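Local coordinates for tyrocidine synthase 2 (Brevibacillus parabrevis, PDB 6TA8), which belongs to the nonribosomal peptide synthetases, large modular enzymes, and is represented here by a condensation domain with two sheet-containing lobes, at residues N48-F62 with F402-E416. Sequence-based numbering, arbitrary orientation.
Sequences NFTDRHHWNQAVMLF and FSPLGTGQLFSPESE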
# COMPACT_ATOMS: atom_id res chain seq x y z
N ASN A 48 12.37 12.27 5.31
CA ASN A 48 12.20 13.65 5.75
C ASN A 48 11.25 14.41 4.82
O ASN A 48 11.61 15.40 4.18
CB ASN A 48 13.56 14.36 5.85
CG ASN A 48 14.03 14.51 7.29
OD1 ASN A 48 13.46 15.29 8.06
ND2 ASN A 48 15.07 13.78 7.65
N PHE A 49 10.02 13.91 4.76
CA PHE A 49 9.00 14.52 3.91
C PHE A 49 8.61 15.90 4.44
O PHE A 49 8.65 16.16 5.64
CB PHE A 49 7.76 13.64 3.84
CG PHE A 49 7.97 12.35 3.10
CD1 PHE A 49 8.26 12.34 1.75
CD2 PHE A 49 7.87 11.13 3.76
CE1 PHE A 49 8.45 11.15 1.07
CE2 PHE A 49 8.06 9.94 3.09
CZ PHE A 49 8.35 9.95 1.74
N THR A 50 8.24 16.78 3.52
CA THR A 50 7.65 18.06 3.89
C THR A 50 6.17 17.85 4.20
O THR A 50 5.46 17.21 3.43
CB THR A 50 7.82 19.09 2.77
OG1 THR A 50 9.21 19.20 2.43
CG2 THR A 50 7.30 20.45 3.21
N ASP A 51 5.73 18.39 5.33
CA ASP A 51 4.37 18.15 5.84
C ASP A 51 4.10 16.65 5.95
O ASP A 51 3.13 16.13 5.40
CB ASP A 51 3.32 18.84 4.96
CG ASP A 51 3.67 20.28 4.66
OD1 ASP A 51 4.14 21.00 5.57
OD2 ASP A 51 3.47 20.71 3.50
N ARG A 52 4.98 15.96 6.67
CA ARG A 52 4.87 14.51 6.82
C ARG A 52 3.58 14.09 7.52
O ARG A 52 3.26 12.90 7.53
CB ARG A 52 6.08 13.97 7.59
CG ARG A 52 6.15 14.45 9.03
CD ARG A 52 7.51 14.15 9.65
NE ARG A 52 7.47 14.27 11.10
CZ ARG A 52 8.55 14.30 11.88
NH1 ARG A 52 9.76 14.21 11.34
NH2 ARG A 52 8.42 14.42 13.19
N HIS A 53 2.84 15.03 8.11
CA HIS A 53 1.53 14.72 8.66
C HIS A 53 0.48 14.55 7.57
O HIS A 53 -0.61 14.02 7.85
CB HIS A 53 1.09 15.82 9.63
CG HIS A 53 0.87 17.15 8.97
ND1 HIS A 53 1.90 18.05 8.76
CD2 HIS A 53 -0.24 17.72 8.47
CE1 HIS A 53 1.42 19.12 8.16
NE2 HIS A 53 0.12 18.95 7.97
N HIS A 54 0.77 14.97 6.34
CA HIS A 54 -0.13 14.82 5.20
C HIS A 54 0.47 13.76 4.29
O HIS A 54 1.23 14.06 3.37
CB HIS A 54 -0.33 16.15 4.47
CG HIS A 54 -1.47 16.14 3.50
ND1 HIS A 54 -1.86 17.26 2.81
CD2 HIS A 54 -2.30 15.14 3.11
CE1 HIS A 54 -2.89 16.96 2.03
NE2 HIS A 54 -3.17 15.68 2.20
N TRP A 55 0.12 12.50 4.56
CA TRP A 55 0.67 11.35 3.85
C TRP A 55 -0.18 10.13 4.20
O TRP A 55 0.29 9.22 4.89
CB TRP A 55 2.13 11.13 4.24
CG TRP A 55 2.98 10.55 3.15
CD1 TRP A 55 3.56 11.23 2.12
CD2 TRP A 55 3.37 9.18 3.00
NE1 TRP A 55 4.27 10.36 1.32
CE2 TRP A 55 4.17 9.10 1.84
CE3 TRP A 55 3.11 8.01 3.72
CZ2 TRP A 55 4.72 7.90 1.40
CZ3 TRP A 55 3.66 6.82 3.28
CH2 TRP A 55 4.45 6.77 2.13
N ASN A 56 -1.42 10.11 3.74
CA ASN A 56 -2.44 9.21 4.26
C ASN A 56 -2.93 8.24 3.18
O ASN A 56 -2.49 8.27 2.03
CB ASN A 56 -3.63 10.01 4.80
CG ASN A 56 -3.21 11.31 5.46
OD1 ASN A 56 -2.17 11.39 6.10
ND2 ASN A 56 -4.04 12.34 5.31
N GLN A 57 -3.84 7.37 3.60
CA GLN A 57 -4.66 6.55 2.73
C GLN A 57 -6.11 6.76 3.15
O GLN A 57 -6.40 6.87 4.35
CB GLN A 57 -4.29 5.07 2.80
CG GLN A 57 -3.03 4.70 2.02
CD GLN A 57 -2.73 3.22 2.07
OE1 GLN A 57 -3.21 2.50 2.95
NE2 GLN A 57 -1.91 2.75 1.13
N ALA A 58 -7.02 6.81 2.18
CA ALA A 58 -8.40 7.13 2.49
C ALA A 58 -9.34 6.41 1.53
O ALA A 58 -8.96 6.09 0.40
CB ALA A 58 -8.66 8.64 2.43
N VAL A 59 -10.56 6.16 2.00
CA VAL A 59 -11.62 5.59 1.19
C VAL A 59 -12.88 6.42 1.40
O VAL A 59 -13.10 6.98 2.48
CB VAL A 59 -11.88 4.10 1.51
CG1 VAL A 59 -10.63 3.27 1.29
CG2 VAL A 59 -12.39 3.93 2.94
N MET A 60 -13.71 6.50 0.36
CA MET A 60 -14.97 7.22 0.40
C MET A 60 -16.10 6.23 0.21
O MET A 60 -16.21 5.60 -0.84
CB MET A 60 -15.01 8.31 -0.68
CG MET A 60 -16.30 9.12 -0.70
SD MET A 60 -16.37 10.40 0.56
CE MET A 60 -15.16 11.56 -0.05
N LEU A 61 -16.94 6.08 1.24
CA LEU A 61 -18.05 5.15 1.21
C LEU A 61 -19.35 5.88 0.90
O LEU A 61 -19.44 7.11 0.96
CB LEU A 61 -18.16 4.40 2.54
CG LEU A 61 -16.87 3.75 3.04
CD1 LEU A 61 -17.08 3.09 4.39
CD2 LEU A 61 -16.34 2.75 2.02
N PHE A 62 -20.38 5.10 0.57
CA PHE A 62 -21.67 5.64 0.18
C PHE A 62 -22.78 4.73 0.69
O PHE A 62 -22.60 3.51 0.80
CB PHE A 62 -21.77 5.80 -1.35
CG PHE A 62 -23.13 6.23 -1.83
CD1 PHE A 62 -23.69 7.42 -1.41
CD2 PHE A 62 -23.85 5.43 -2.70
CE1 PHE A 62 -24.94 7.81 -1.85
CE2 PHE A 62 -25.10 5.81 -3.15
CZ PHE A 62 -25.65 7.00 -2.72
N PHE A 402 -19.08 1.71 -2.35
CA PHE A 402 -18.01 2.68 -2.52
C PHE A 402 -18.51 3.85 -3.37
O PHE A 402 -19.07 3.64 -4.45
CB PHE A 402 -16.78 2.04 -3.15
CG PHE A 402 -16.11 1.03 -2.27
CD1 PHE A 402 -16.55 -0.28 -2.24
CD2 PHE A 402 -15.04 1.39 -1.47
CE1 PHE A 402 -15.93 -1.22 -1.42
CE2 PHE A 402 -14.41 0.46 -0.65
CZ PHE A 402 -14.86 -0.84 -0.63
N SER A 403 -18.31 5.06 -2.87
CA SER A 403 -18.81 6.24 -3.56
C SER A 403 -17.97 6.55 -4.80
O SER A 403 -16.76 6.33 -4.80
CB SER A 403 -18.80 7.45 -2.62
OG SER A 403 -19.05 8.65 -3.33
N PRO A 404 -18.60 7.05 -5.86
CA PRO A 404 -17.84 7.42 -7.07
C PRO A 404 -16.94 8.63 -6.88
O PRO A 404 -16.12 8.91 -7.76
CB PRO A 404 -18.93 7.71 -8.10
CG PRO A 404 -20.20 7.13 -7.53
CD PRO A 404 -20.05 7.22 -6.05
N LEU A 405 -17.06 9.35 -5.76
CA LEU A 405 -16.27 10.55 -5.54
C LEU A 405 -14.84 10.20 -5.14
O LEU A 405 -14.55 9.09 -4.67
CB LEU A 405 -16.91 11.42 -4.46
CG LEU A 405 -18.38 11.78 -4.67
CD1 LEU A 405 -18.85 12.72 -3.57
CD2 LEU A 405 -18.60 12.39 -6.04
N GLY A 406 -13.94 11.16 -5.33
CA GLY A 406 -12.57 10.99 -4.93
C GLY A 406 -12.37 11.23 -3.44
O GLY A 406 -13.25 11.71 -2.73
N THR A 407 -11.17 10.89 -2.98
CA THR A 407 -10.80 11.04 -1.58
C THR A 407 -10.07 12.34 -1.29
O THR A 407 -9.82 12.64 -0.11
CB THR A 407 -9.93 9.86 -1.13
OG1 THR A 407 -8.64 9.97 -1.75
CG2 THR A 407 -10.56 8.54 -1.52
N GLY A 408 -9.73 13.11 -2.31
CA GLY A 408 -8.89 14.28 -2.13
C GLY A 408 -7.41 13.94 -2.21
O GLY A 408 -7.00 12.78 -2.23
N GLN A 409 -6.60 14.99 -2.25
CA GLN A 409 -5.15 14.82 -2.36
C GLN A 409 -4.61 14.13 -1.12
O GLN A 409 -4.74 14.64 0.00
CB GLN A 409 -4.48 16.18 -2.57
CG GLN A 409 -2.96 16.14 -2.60
CD GLN A 409 -2.40 15.33 -3.76
OE1 GLN A 409 -2.40 14.10 -3.73
NE2 GLN A 409 -1.92 16.03 -4.78
N LEU A 410 -4.00 12.95 -1.32
CA LEU A 410 -3.58 12.12 -0.19
C LEU A 410 -2.27 12.58 0.42
O LEU A 410 -2.08 12.45 1.63
CB LEU A 410 -3.47 10.66 -0.63
CG LEU A 410 -4.79 9.94 -0.93
CD1 LEU A 410 -4.54 8.63 -1.64
CD2 LEU A 410 -5.57 9.72 0.36
N PHE A 411 -1.35 13.10 -0.39
CA PHE A 411 -0.08 13.61 0.10
C PHE A 411 -0.10 15.13 0.16
O PHE A 411 -1.05 15.78 -0.27
CB PHE A 411 1.07 13.13 -0.79
CG PHE A 411 0.95 11.70 -1.23
CD1 PHE A 411 1.29 10.67 -0.37
CD2 PHE A 411 0.49 11.39 -2.49
CE1 PHE A 411 1.18 9.35 -0.77
CE2 PHE A 411 0.37 10.07 -2.90
CZ PHE A 411 0.72 9.05 -2.03
N SER A 412 0.95 15.69 0.72
CA SER A 412 1.06 17.14 0.70
C SER A 412 1.52 17.60 -0.68
O SER A 412 2.33 16.92 -1.33
CB SER A 412 2.03 17.64 1.77
OG SER A 412 2.08 19.05 1.80
N PRO A 413 1.02 18.74 -1.17
CA PRO A 413 1.51 19.25 -2.47
C PRO A 413 3.00 19.51 -2.48
O PRO A 413 3.62 19.45 -3.55
CB PRO A 413 0.70 20.54 -2.66
CG PRO A 413 -0.52 20.36 -1.82
CD PRO A 413 -0.07 19.56 -0.63
N GLU A 414 3.60 19.80 -1.33
CA GLU A 414 5.03 20.02 -1.22
C GLU A 414 5.81 18.74 -0.94
O GLU A 414 7.04 18.78 -0.90
CB GLU A 414 5.33 21.04 -0.12
CG GLU A 414 4.36 22.20 -0.06
CD GLU A 414 4.57 23.19 -1.19
OE1 GLU A 414 5.74 23.50 -1.50
OE2 GLU A 414 3.56 23.67 -1.76
N SER A 415 5.12 17.61 -0.73
CA SER A 415 5.80 16.37 -0.41
C SER A 415 6.64 15.89 -1.59
O SER A 415 6.24 16.00 -2.75
CB SER A 415 4.78 15.29 -0.03
OG SER A 415 5.43 14.09 0.36
N GLU A 416 7.82 15.36 -1.28
CA GLU A 416 8.77 14.96 -2.31
C GLU A 416 8.46 13.55 -2.82
O GLU A 416 8.10 12.66 -2.05
CB GLU A 416 10.20 15.01 -1.77
CG GLU A 416 10.65 16.39 -1.32
CD GLU A 416 10.19 16.73 0.09
OE1 GLU A 416 9.51 15.89 0.72
OE2 GLU A 416 10.50 17.85 0.56
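Thr-50 is gripped at two points by the carboxylate of Glu-416. In this condensation domain the loop after edge strand 401-402 follows strand 56-62 of a five-stranded mixed sheet, then meets the loop before that strand at Thr-50. Backbone N of Thr-50 meets Glu-416 OE1 at 3.2 Å on the syn lone pair, and OG1 donates to OE2 at 2.6 Å, 20° out of the carboxylate plane. The two bonds fix the rotation of the carboxylate. Ser-412 OG donates to the anti lone pair of Asp-51 OD2, 2.8 Å away.

His-54 lies with one face under Phe-411 O. Its CG is anti to the backbone N (chi1 -167°), which carries the ring across the loop, and NE2 donates to Gln-409 O at 2.9 Å. Next to it, Phe-411 CD1 lies 3.4 Å from Trp-55 CD1; the Phe-411 ring and the five-membered ring of Trp-55 are oblique, planes at 55°. Phe-49 CE2 lies over the rim of the opposite indole face.

Asn-56 N donates to Leu-410 O at 3.2 Å. Further along, Leu-410 CD2 and Thr-407 CB pack on Ala-58 CB. Leu-61 and Phe-402 form one antiparallel non-hydrogen-bonded pair, and Ser-403 N bonds Met-60 O at 3.0 Å. Strand 155-163 holds the other edge of 56-63. Ser-403 OG closes an ST turn with Leu-405 N and also bonds His-157. The Met-60 chain bends twice, bringing CE to 3.3 Å from Gly-406 O.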